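Local coordinates for protein putative thioesterase (Novosphingobium aromaticivorans, PDB 3CJY) that probably acts as an acyl-CoA thioesterase, hydrolysing thioester bonds with a double hot-dog fold, and binds calcium in the crystal, at residues L9-D14 with A48-G53; L25-G28 with A33-F36; V79-S82 with A87-R90; A119-V124 with T239-S244; L166-K171 with A185-I190. All coordinates share one frame; numbering follows the deposited sequence.

Contact 1: L9-D14 with A48-G53. With CA (calcium ion), chain B.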
# COMPACT_ATOMS: atom_id res chain seq x y z
N LEU A 9 17.21 20.47 2.08
CA LEU A 9 15.82 20.78 1.70
C LEU A 9 15.52 22.23 2.04
O LEU A 9 15.75 22.67 3.17
CB LEU A 9 14.83 19.84 2.42
CG LEU A 9 13.35 19.88 2.02
CD1 LEU A 9 13.12 19.67 0.53
CD2 LEU A 9 12.59 18.81 2.83
N VAL A 10 15.04 22.97 1.07
CA VAL A 10 14.70 24.38 1.29
C VAL A 10 13.21 24.61 1.14
O VAL A 10 12.59 24.15 0.22
CB VAL A 10 15.45 25.32 0.33
CG1 VAL A 10 15.02 26.78 0.56
CG2 VAL A 10 16.95 25.21 0.53
N ARG A 11 12.66 25.32 2.11
CA ARG A 11 11.24 25.66 2.10
C ARG A 11 11.04 27.05 1.53
O ARG A 11 11.67 28.02 1.98
CB ARG A 11 10.73 25.61 3.53
CG ARG A 11 9.25 25.81 3.73
CD ARG A 11 9.04 25.85 5.24
NE ARG A 11 7.78 25.25 5.67
CZ ARG A 11 6.63 25.90 5.76
NH1 ARG A 11 6.56 27.18 5.44
NH2 ARG A 11 5.54 25.25 6.17
N GLN A 12 10.19 27.17 0.52
CA GLN A 12 9.92 28.48 -0.06
C GLN A 12 8.75 29.05 0.73
O GLN A 12 8.69 30.25 1.03
CB GLN A 12 9.60 28.39 -1.54
CG GLN A 12 10.36 27.29 -2.32
CD GLN A 12 11.86 27.42 -2.29
OE1 GLN A 12 12.46 27.85 -1.30
NE2 GLN A 12 12.50 27.02 -3.39
N ASP A 13 7.83 28.17 1.09
CA ASP A 13 6.66 28.53 1.90
C ASP A 13 5.94 27.30 2.41
O ASP A 13 6.41 26.17 2.23
CB ASP A 13 5.67 29.41 1.11
CG ASP A 13 5.41 28.89 -0.29
OD1 ASP A 13 4.78 27.82 -0.44
OD2 ASP A 13 5.83 29.58 -1.25
N ASP A 14 4.82 27.53 3.09
CA ASP A 14 3.99 26.40 3.51
C ASP A 14 3.77 25.94 2.04
O ASP A 14 3.84 26.76 1.12
CB ASP A 14 2.69 26.89 4.17
CG ASP A 14 2.18 26.00 5.32
OD1 ASP A 14 2.91 25.79 6.33
OD2 ASP A 14 1.00 25.59 5.28
N ALA A 48 5.09 17.13 3.89
CA ALA A 48 3.68 17.01 4.33
C ALA A 48 3.59 17.26 5.83
O ALA A 48 2.79 18.08 6.29
CB ALA A 48 3.08 15.63 3.98
N ALA A 49 4.44 16.60 6.60
CA ALA A 49 4.42 16.76 8.07
C ALA A 49 4.80 18.20 8.46
O ALA A 49 4.20 18.80 9.36
CB ALA A 49 5.36 15.76 8.72
N GLU A 50 5.73 18.76 7.71
CA GLU A 50 6.24 20.12 8.01
C GLU A 50 5.16 21.16 7.67
O GLU A 50 4.97 22.16 8.36
CB GLU A 50 7.54 20.33 7.21
CG GLU A 50 8.70 20.96 7.99
CD GLU A 50 8.72 22.44 7.90
OE1 GLU A 50 8.09 22.95 6.94
OE2 GLU A 50 9.37 23.08 8.76
N THR A 51 4.43 20.91 6.60
CA THR A 51 3.37 21.83 6.18
C THR A 51 2.17 21.69 7.09
O THR A 51 1.62 22.68 7.53
CB THR A 51 2.93 21.55 4.75
OG1 THR A 51 4.03 21.82 3.89
CG2 THR A 51 1.73 22.40 4.36
N VAL A 52 1.79 20.47 7.44
CA VAL A 52 0.60 20.25 8.26
C VAL A 52 0.84 20.40 9.76
O VAL A 52 -0.06 20.78 10.51
CB VAL A 52 -0.05 18.88 7.92
CG1 VAL A 52 -1.04 18.51 8.94
CG2 VAL A 52 -0.72 18.95 6.54
N GLY A 53 2.03 20.07 10.21
CA GLY A 53 2.40 20.23 11.60
C GLY A 53 1.99 19.08 12.46
O GLY A 53 1.77 19.23 13.65
CA CA B . 1.21 24.97 7.72
O HOH W 1 -0.86 24.56 6.82

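Contact 2: L25-G28 with A33-F36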
# COMPACT_ATOMS: atom_id res chain seq x y z
N LEU A 25 21.92 10.81 -2.24
CA LEU A 25 20.50 10.42 -2.35
C LEU A 25 20.24 9.62 -3.63
O LEU A 25 19.08 9.32 -3.96
CB LEU A 25 19.56 11.63 -2.31
CG LEU A 25 19.43 12.39 -0.99
CD1 LEU A 25 18.37 13.50 -1.10
CD2 LEU A 25 19.10 11.46 0.14
N ALA A 26 21.31 9.31 -4.35
CA ALA A 26 21.20 8.62 -5.63
C ALA A 26 21.55 7.15 -5.62
O ALA A 26 22.45 6.70 -4.91
CB ALA A 26 21.99 9.37 -6.78
N VAL A 27 20.79 6.42 -6.43
CA VAL A 27 21.04 5.01 -6.71
C VAL A 27 21.01 4.76 -8.23
O VAL A 27 20.53 5.57 -9.05
CB VAL A 27 19.98 4.09 -6.05
CG1 VAL A 27 20.01 4.24 -4.49
CG2 VAL A 27 18.58 4.37 -6.67
N GLY A 28 21.48 3.57 -8.58
CA GLY A 28 21.44 3.08 -9.93
C GLY A 28 22.64 2.25 -10.30
O GLY A 28 23.69 2.36 -9.66
N ALA A 33 22.24 7.14 -12.49
CA ALA A 33 22.20 7.73 -11.16
C ALA A 33 20.94 8.57 -11.09
O ALA A 33 20.81 9.60 -11.79
CB ALA A 33 23.39 8.57 -10.93
N TYR A 34 20.03 8.16 -10.23
CA TYR A 34 18.77 8.88 -10.05
C TYR A 34 18.39 8.83 -8.59
O TYR A 34 18.88 7.99 -7.82
CB TYR A 34 17.66 8.31 -10.95
CG TYR A 34 17.60 6.81 -10.87
CD1 TYR A 34 16.83 6.16 -9.91
CD2 TYR A 34 18.37 6.04 -11.74
CE1 TYR A 34 16.83 4.78 -9.82
CE2 TYR A 34 18.36 4.68 -11.65
CZ TYR A 34 17.61 4.05 -10.68
OH TYR A 34 17.62 2.68 -10.66
N LEU A 35 17.52 9.74 -8.22
CA LEU A 35 16.99 9.85 -6.88
C LEU A 35 16.33 8.54 -6.47
O LEU A 35 15.48 7.97 -7.18
CB LEU A 35 15.99 11.02 -6.79
CG LEU A 35 15.35 11.28 -5.42
CD1 LEU A 35 16.36 11.66 -4.34
CD2 LEU A 35 14.28 12.38 -5.59
N PHE A 36 16.83 8.05 -5.34
CA PHE A 36 16.32 6.85 -4.68
C PHE A 36 14.82 7.01 -4.38
O PHE A 36 14.39 8.01 -3.84
CB PHE A 36 17.15 6.63 -3.38
CG PHE A 36 16.74 5.45 -2.56
CD1 PHE A 36 16.44 4.23 -3.13
CD2 PHE A 36 16.74 5.57 -1.18
CE1 PHE A 36 16.10 3.14 -2.33
CE2 PHE A 36 16.39 4.49 -0.37
CZ PHE A 36 16.10 3.28 -0.96

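Contact 3: V79-S82 with A87-R90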
# COMPACT_ATOMS: atom_id res chain seq x y z
N VAL A 79 -3.05 20.67 1.02
CA VAL A 79 -3.76 20.13 2.16
C VAL A 79 -5.23 19.99 1.77
O VAL A 79 -5.93 20.98 1.48
CB VAL A 79 -3.58 21.01 3.42
CG1 VAL A 79 -4.31 20.40 4.58
CG2 VAL A 79 -2.08 21.20 3.72
N LEU A 80 -5.71 18.76 1.76
CA LEU A 80 -7.09 18.47 1.38
C LEU A 80 -8.01 18.63 2.60
O LEU A 80 -9.18 18.94 2.46
CB LEU A 80 -7.23 17.07 0.81
CG LEU A 80 -6.36 16.71 -0.38
CD1 LEU A 80 -6.63 15.26 -0.81
CD2 LEU A 80 -6.56 17.66 -1.57
N GLN A 81 -7.44 18.47 3.77
CA GLN A 81 -8.19 18.64 5.03
C GLN A 81 -7.31 18.58 6.27
O GLN A 81 -6.33 17.86 6.31
CB GLN A 81 -9.28 17.58 5.16
CG GLN A 81 -8.73 16.19 5.27
CD GLN A 81 -9.79 15.20 5.67
OE1 GLN A 81 -10.57 15.46 6.60
NE2 GLN A 81 -9.81 14.05 5.01
N SER A 82 -7.67 19.39 7.27
CA SER A 82 -6.94 19.41 8.52
C SER A 82 -7.83 19.71 9.72
O SER A 82 -8.02 20.87 10.12
CB SER A 82 -5.81 20.43 8.47
OG SER A 82 -4.92 20.24 9.57
N ALA A 87 -5.47 14.82 9.23
CA ALA A 87 -5.18 15.69 8.12
C ALA A 87 -4.79 14.83 6.93
O ALA A 87 -4.27 13.70 7.07
CB ALA A 87 -4.07 16.68 8.47
N GLN A 88 -5.12 15.35 5.76
CA GLN A 88 -4.74 14.72 4.51
C GLN A 88 -4.15 15.71 3.56
O GLN A 88 -4.59 16.86 3.47
CB GLN A 88 -5.90 14.02 3.89
CG GLN A 88 -6.30 12.89 4.80
CD GLN A 88 -7.32 12.07 4.18
OE1 GLN A 88 -8.22 12.65 3.59
NE2 GLN A 88 -7.22 10.71 4.26
N ALA A 89 -3.12 15.26 2.86
CA ALA A 89 -2.41 16.11 1.91
C ALA A 89 -2.02 15.32 0.69
O ALA A 89 -2.06 14.10 0.70
CB ALA A 89 -1.14 16.62 2.54
N ARG A 90 -1.74 16.07 -0.37
CA ARG A 90 -1.15 15.54 -1.58
C ARG A 90 0.16 16.30 -1.84
O ARG A 90 0.23 17.51 -1.63
CB ARG A 90 -2.07 15.75 -2.76
CG ARG A 90 -3.28 14.90 -2.69
CD ARG A 90 -3.92 14.77 -4.07
NE ARG A 90 -4.45 16.05 -4.49
CZ ARG A 90 -5.49 16.14 -5.32
NH1 ARG A 90 -6.08 15.04 -5.77
NH2 ARG A 90 -5.95 17.34 -5.65

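Contact 4: A119-V124 with T239-S244. With GOL (glycerol), chain F.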
# COMPACT_ATOMS: atom_id res chain seq x y z
N ALA A 119 1.64 -8.46 15.89
CA ALA A 119 2.68 -9.13 15.08
C ALA A 119 3.89 -9.38 15.93
O ALA A 119 4.27 -8.57 16.79
CB ALA A 119 3.07 -8.29 13.88
N LEU A 120 4.49 -10.55 15.69
CA LEU A 120 5.73 -10.94 16.31
C LEU A 120 6.87 -10.97 15.30
O LEU A 120 6.76 -11.55 14.19
CB LEU A 120 5.56 -12.33 16.94
CG LEU A 120 6.67 -12.99 17.74
CD1 LEU A 120 6.99 -12.23 19.04
CD2 LEU A 120 6.27 -14.46 18.06
N ALA A 121 8.00 -10.38 15.70
CA ALA A 121 9.20 -10.31 14.88
C ALA A 121 9.77 -11.71 14.56
O ALA A 121 9.71 -12.62 15.42
CB ALA A 121 10.28 -9.44 15.56
N PRO A 122 10.31 -11.89 13.35
CA PRO A 122 10.90 -13.20 13.07
C PRO A 122 12.14 -13.43 13.95
O PRO A 122 12.83 -12.47 14.31
CB PRO A 122 11.29 -13.11 11.60
CG PRO A 122 11.46 -11.62 11.33
CD PRO A 122 10.45 -10.95 12.22
N PRO A 123 12.43 -14.69 14.30
CA PRO A 123 13.52 -14.96 15.22
C PRO A 123 14.90 -14.98 14.60
O PRO A 123 15.61 -15.96 14.69
CB PRO A 123 13.16 -16.33 15.78
CG PRO A 123 12.45 -16.99 14.74
CD PRO A 123 11.67 -15.91 13.98
N VAL A 124 15.32 -13.86 14.06
CA VAL A 124 16.61 -13.76 13.37
C VAL A 124 17.73 -13.50 14.40
O VAL A 124 17.45 -13.03 15.48
CB VAL A 124 16.60 -12.65 12.31
CG1 VAL A 124 15.46 -12.84 11.31
CG2 VAL A 124 16.50 -11.26 12.92
N THR A 239 8.20 -5.21 6.35
CA THR A 239 7.96 -4.78 7.73
C THR A 239 9.32 -4.33 8.24
O THR A 239 10.35 -4.99 8.00
CB THR A 239 7.39 -5.90 8.62
OG1 THR A 239 6.16 -6.39 8.09
CG2 THR A 239 7.16 -5.43 10.06
N LEU A 240 9.29 -3.17 8.87
CA LEU A 240 10.45 -2.54 9.50
C LEU A 240 10.31 -2.63 11.01
O LEU A 240 9.36 -2.08 11.62
CB LEU A 240 10.59 -1.10 9.04
CG LEU A 240 10.73 -0.89 7.52
CD1 LEU A 240 10.80 0.62 7.21
CD2 LEU A 240 11.99 -1.59 6.99
N TRP A 241 11.25 -3.35 11.61
CA TRP A 241 11.31 -3.50 13.04
C TRP A 241 12.53 -2.83 13.63
O TRP A 241 13.58 -2.68 12.97
CB TRP A 241 11.40 -4.99 13.43
CG TRP A 241 10.53 -5.95 12.69
CD1 TRP A 241 10.81 -6.53 11.47
CD2 TRP A 241 9.29 -6.54 13.15
NE1 TRP A 241 9.80 -7.40 11.14
CE2 TRP A 241 8.86 -7.42 12.15
CE3 TRP A 241 8.48 -6.35 14.29
CZ2 TRP A 241 7.68 -8.15 12.26
CZ3 TRP A 241 7.30 -7.11 14.39
CH2 TRP A 241 6.90 -7.96 13.37
N ASP A 242 12.46 -2.49 14.93
CA ASP A 242 13.68 -2.07 15.62
C ASP A 242 14.49 -3.29 16.03
O ASP A 242 14.17 -4.43 15.66
CB ASP A 242 13.47 -1.11 16.80
CG ASP A 242 12.78 -1.73 17.98
OD1 ASP A 242 12.52 -2.94 17.98
OD2 ASP A 242 12.54 -0.94 18.94
N GLN A 243 15.52 -3.10 16.84
CA GLN A 243 16.37 -4.25 17.19
C GLN A 243 15.77 -5.15 18.28
O GLN A 243 16.23 -6.25 18.55
CB GLN A 243 17.78 -3.75 17.61
CG GLN A 243 18.80 -4.86 17.80
CD GLN A 243 20.18 -4.35 18.23
OE1 GLN A 243 20.51 -3.20 18.03
NE2 GLN A 243 20.97 -5.23 18.85
N SER A 244 14.69 -4.68 18.87
CA SER A 244 14.05 -5.33 20.00
C SER A 244 12.69 -5.93 19.72
O SER A 244 11.98 -6.25 20.67
CB SER A 244 13.89 -4.31 21.14
OG SER A 244 15.15 -3.78 21.47
C1 GOL F . 14.33 -10.24 15.59
O1 GOL F . 14.35 -11.25 16.57
C2 GOL F . 14.35 -8.88 16.25
O2 GOL F . 13.75 -9.00 17.53
C3 GOL F . 13.57 -7.89 15.37
O3 GOL F . 13.47 -6.67 16.03

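Contact 5: L166-K171 with A185-I190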
# COMPACT_ATOMS: atom_id res chain seq x y z
N LEU A 166 17.21 -8.32 6.10
CA LEU A 166 18.45 -7.57 6.27
C LEU A 166 18.41 -6.69 7.53
O LEU A 166 17.37 -6.10 7.84
CB LEU A 166 18.63 -6.64 5.05
CG LEU A 166 18.63 -7.30 3.69
CD1 LEU A 166 18.73 -6.16 2.63
CD2 LEU A 166 19.80 -8.20 3.55
N TRP A 167 19.54 -6.60 8.21
CA TRP A 167 19.74 -5.59 9.23
C TRP A 167 20.33 -4.37 8.51
O TRP A 167 21.34 -4.46 7.79
CB TRP A 167 20.68 -6.04 10.35
CG TRP A 167 20.12 -6.99 11.34
CD1 TRP A 167 20.44 -8.30 11.48
CD2 TRP A 167 19.14 -6.71 12.33
NE1 TRP A 167 19.75 -8.85 12.51
CE2 TRP A 167 18.90 -7.91 13.04
CE3 TRP A 167 18.42 -5.59 12.69
CZ2 TRP A 167 18.01 -7.98 14.12
CZ3 TRP A 167 17.52 -5.67 13.75
CH2 TRP A 167 17.33 -6.84 14.45
N LEU A 168 19.71 -3.23 8.73
CA LEU A 168 20.13 -1.97 8.12
C LEU A 168 20.41 -0.91 9.17
O LEU A 168 19.70 -0.79 10.13
CB LEU A 168 19.05 -1.40 7.19
CG LEU A 168 18.58 -2.33 6.07
CD1 LEU A 168 17.39 -1.64 5.35
CD2 LEU A 168 19.71 -2.73 5.13
N ARG A 169 21.48 -0.16 8.96
CA ARG A 169 21.80 0.91 9.89
C ARG A 169 22.43 2.06 9.14
O ARG A 169 23.42 1.86 8.38
CB ARG A 169 22.76 0.42 10.98
CG ARG A 169 23.01 1.55 12.00
CD ARG A 169 23.86 1.11 13.15
NE ARG A 169 25.19 0.64 12.81
CZ ARG A 169 26.02 0.12 13.72
NH1 ARG A 169 25.63 0.05 14.99
NH2 ARG A 169 27.24 -0.33 13.40
N ARG A 170 21.87 3.25 9.33
CA ARG A 170 22.46 4.47 8.75
C ARG A 170 23.79 4.77 9.41
O ARG A 170 23.90 4.86 10.66
CB ARG A 170 21.54 5.68 8.88
CG ARG A 170 20.40 5.64 7.90
CD ARG A 170 19.43 6.69 8.11
NE ARG A 170 20.02 7.97 7.89
CZ ARG A 170 19.30 9.05 7.57
NH1 ARG A 170 17.98 8.94 7.41
NH2 ARG A 170 19.90 10.21 7.37
N LYS A 171 24.81 4.93 8.58
CA LYS A 171 26.14 5.23 9.10
C LYS A 171 26.19 6.62 9.74
O LYS A 171 27.08 6.90 10.54
CB LYS A 171 27.20 5.10 7.99
CG LYS A 171 27.44 3.60 7.57
CD LYS A 171 28.47 3.47 6.43
CE LYS A 171 28.44 2.10 5.78
NZ LYS A 171 29.50 2.02 4.72
N ALA A 185 12.20 1.03 3.63
CA ALA A 185 11.07 0.35 3.01
C ALA A 185 11.35 0.12 1.51
O ALA A 185 10.89 -0.84 0.93
CB ALA A 185 9.73 1.17 3.16
N ASP A 186 12.11 1.03 0.90
CA ASP A 186 12.42 0.92 -0.54
C ASP A 186 13.65 0.06 -0.86
O ASP A 186 14.27 0.20 -1.92
CB ASP A 186 12.51 2.29 -1.17
CG ASP A 186 12.41 2.24 -2.72
OD1 ASP A 186 11.60 1.48 -3.25
OD2 ASP A 186 13.17 2.98 -3.39
N PHE A 187 13.95 -0.87 0.03
CA PHE A 187 14.93 -1.91 -0.24
C PHE A 187 14.28 -3.15 -0.92
O PHE A 187 14.94 -4.12 -1.26
CB PHE A 187 15.66 -2.31 1.04
CG PHE A 187 16.87 -1.47 1.34
CD1 PHE A 187 16.74 -0.10 1.56
CD2 PHE A 187 18.13 -2.06 1.46
CE1 PHE A 187 17.82 0.68 1.83
CE2 PHE A 187 19.24 -1.28 1.76
CZ PHE A 187 19.07 0.09 1.96
N LEU A 188 12.99 -3.07 -1.21
CA LEU A 188 12.29 -4.20 -1.84
C LEU A 188 12.87 -4.56 -3.20
O LEU A 188 12.80 -5.71 -3.58
CB LEU A 188 10.77 -4.02 -1.91
CG LEU A 188 10.04 -4.44 -0.64
CD1 LEU A 188 8.62 -3.91 -0.60
CD2 LEU A 188 10.07 -5.97 -0.50
N PRO A 189 13.35 -3.57 -3.99
CA PRO A 189 13.97 -4.03 -5.27
C PRO A 189 15.12 -5.05 -5.07
O PRO A 189 15.32 -5.95 -5.87
CB PRO A 189 14.38 -2.72 -5.94
CG PRO A 189 13.41 -1.70 -5.37
CD PRO A 189 13.20 -2.09 -3.96
N ILE A 190 15.83 -4.96 -3.96
CA ILE A 190 16.91 -5.89 -3.65
C ILE A 190 16.30 -7.26 -3.36
O ILE A 190 16.77 -8.28 -3.84
CB ILE A 190 17.77 -5.39 -2.45
CG1 ILE A 190 18.55 -4.12 -2.88
CG2 ILE A 190 18.70 -6.48 -1.98
CD1 ILE A 190 19.24 -3.45 -1.74

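Contact 1: L9-D14 with A48-G53
Asp14 and Thr51 clasp a calcium ion between them, while Arg11, three residues before Asp14, reaches Glu50, one residue earlier on the helix. The metal is the tight end of the contact. Asp14 chelates calcium with both carboxylate oxygens, OD1 at 2.3 Å and OD2 at 2.5 Å. Thr51 adds its backbone O at 2.3 Å from the calcium, and a water is a further ligand. Beside the ion, Asp14 OD2 rests 3.4 Å from Thr51 CG2. That methyl stands opposite the Thr51 backbone N, whereas OG1 is turned back beside it to bond with Val47 O and the hydroxyl of Tyr17.

The looser, solvent-facing side belongs to Arg11 and Glu50. A bend at chi3 of Arg11 lets NE form a salt bridge with Glu50 OE1, donating to its syn lone pair at 2.6 Å, but the guanidinium and carboxylate planes stand 68° apart, so this is a single-point grip. A second salt bridge, from Arg11 NH2 to Asp14 OD1 at 2.7 Å, lies within the guanidinium plane and braces a calcium ligand from the second shell. Arg11, Asp14 and Glu50 thus form a salt-bridge network.

Tyr17, on the adjoining strand 16-20, also bonds Glu50 OE1. Thr51 of helix 37-52 also packs on Val77 and Val79 of strand 72-79, and Ala48 on Ile105 and Leu107 of strand 98-107.

Contact 2: L25-G28 with A33-F36
Val27 and Tyr34 pair through two backbone bonds, Val27 N to Tyr34 O at 2.8 Å and Tyr34 N to Val27 O at 2.9 Å. A third, from Phe36 N to Leu25 O at 2.9 Å, is almost straight and carries the antiparallel pairing past the non-hydrogen-bonded pair Ala26 and Leu35.

The branches of Val27 divide the side-chain packing. CG1 meets Phe36 CD1 at 3.8 Å, while CG2 lies 3.6 Å from Tyr34 CE1, in one of two modelled conformers of that tyrosine. With chi1 at 47°, the Tyr34 ring swings back across the neighbouring strand, and Val27 O sits over the centre of one face. On the other side of the hairpin Leu35 CD1 touches Leu25 CB. Replacing Val27 by alanine is likely to open a gap where its methyls now touch Tyr34 CE1 and Phe36 CD1.

Further out, Phe66 meets the Tyr34 ring edge-to-face, and Tyr145 stacks on Phe36. Gly28 N is held by Gln139 OE1. The hairpin of strands 26-27 and 34-35 is bound by backbone bonds to Thr67 and Leu69 on one side and to Asp140 and Tyr145 on the other, and Phe36 stands at the N-cap position of helix 37-52.

Contact 3: V79-S82 with A87-R90
Gln81 and Gln88 stand side by side on one face of the hairpin, their chains extended and pointing the same way. They reach this parallel course from different first torsions: Gln81 CG lies between its backbone N and carbonyl carbon (chi1 65°), whereas Gln88 CG is opposite its carbonyl carbon (chi1 -65°). The aliphatic parts run together, Gln81 CG lying 3.8 Å from Gln88 CB. At the ends Gln81 NE2 donates to Gln88 OE1 at 2.6 Å. The amide planes are turned 78° to one another, and the donor arrives from well above the Gln88 carbonyl plane rather than on a lone pair, although OE1 stays close to the plane of the Gln81 amide. Gln88 NE2 then turns outward to Phe63 O of the second subunit, with a weak bond to Ser106 OG as well.

Leu80, one residue back, crosses Arg90 at about a right angle. Its CD1 touches Arg90 CG at 3.9 Å, and CD2 covers one face of the guanidinium, which is salt-bridged to Glu78. His102 of the second subunit packs on both side chains. On the opposite face, Ser82 OG lies 3.8 Å from Ala87 CB.

The backbone explains why Leu80 and Gln81 both confront Gln88. Its O accepts from Leu80 N at 2.8 Å and, at a longer 3.3 Å, from Gln81 N, both from the same face of the carbonyl, while Gln88 N returns a bond to Gln81 O. One extra residue opposite a single partner, with paired donors to one carbonyl, is a classic beta bulge, here set in an antiparallel hairpin.

Contact 4: A119-V124 with T239-S244
Asp242 OD1 is gripped by two backbone donors, Ser244 N at 2.9 Å and Arg246 N, and so fixes the turn just after Trp241, whose indole lies against Ala121 and Pro122. Ser244 N closes an Asx turn, meeting the oxygen from above the carboxylate plane.

The contact proper is made over the indole. Ala121 CA sits above the six-membered ring, 3.6 Å from its centroid and only 12° off the normal, a CH-pi contact. Its CB lies near the ring fusion, touching Trp241 CE3 at 3.8 Å. Pro122 joins on the same face, with CD placed 3.8 Å from Trp241 NE1. At the far end of the indole, Ala119 CB meets Trp241 CH2 at 3.9 Å. Trp241 CG stands opposite its own carbonyl carbon (chi1 -42°), which sends the ring out from the strand and under the loop; the methyl CG2 of Thr239, two residues earlier, covers the other face. The indole is thus clasped between loop and strand, and its NE1 donates to Asp223 OD2, which helps fix the ring's rotation.

A glycerol, probably from the crystallisation liquor, fills in beside this packing: its C3 lies 3.6 Å from Ala121 CB and its O1 bonds weakly to Pro122 O. Pro122 also rests on Leu221 and Arg165, and Ala119 on Pro227 of the second subunit.

The join between loop and strand 233-241 rests mainly on apolar and CH-pi packing over an aromatic face, and the polar bonds serve to orient the indole and shape its turn rather than to tie the two segments directly.

Contact 5: L166-K171 with A185-I190
Leu168 lays its CD1 methyl over the middle of the Phe187 ring, 3.9 Å from the centroid and only 5° off the ring normal, a CH-pi contact. The two side chains approach from opposite directions, the leucine from the strand and the phenylalanine from the linker between two helices. Leu168 CG stands opposite its carbonyl carbon (chi1 -56°), and this turns both methyls to the aromatic: CD2 lies toward the rim, 3.7 Å from Phe187 CE2. Two residues earlier on the same side of the strand, Leu166 repeats this first torsion and brings CD1 to 4.3 Å from Phe187 CD2, a looser touch.

This is the inner packing of a hot-dog fold, in which the antiparallel sheet wraps a central helix, here interrupted between 178-185 and 188-196; strand 163-170 lies against that junction. Phe187 O accepts from Ile190 N at 3.0 Å as the second helix begins. Cutting Phe187 back to alanine would probably leave Leu166 and Leu168 facing a gap where the ring now fills the space beneath the sheet.

The leucines are also bounded from their own side. Val151 of strand 149-153 packs on both, Met224 of strand 220-230 touches Leu166, and Cys222 touches Leu168. Phe184, near the end of helix 178-185, also touches Leu168.

Overall arrangement
Contacts 1, 2 and 3 come first along the chain, contact 2 nested inside the loop closed by contact 1; contact 5 is likewise nested inside contact 4. Contacts 1 and 3 are neighbours, their centres about 13 Å apart, joined where Val52 packs on Ala87 and Val79 near the calcium. The centres of contacts 4 and 5 are about 14 Å apart, and the two meet around Trp167 of strand 163-170. Those of contacts 2 and 5 are about 14 Å apart; Phe36 touches Asp186 and Phe187, so the hairpin of the N-terminal half reaches the helical junction of the other. Contacts 3 and 4, centres about 32 Å apart, both carry bonds or packing to the second subunit.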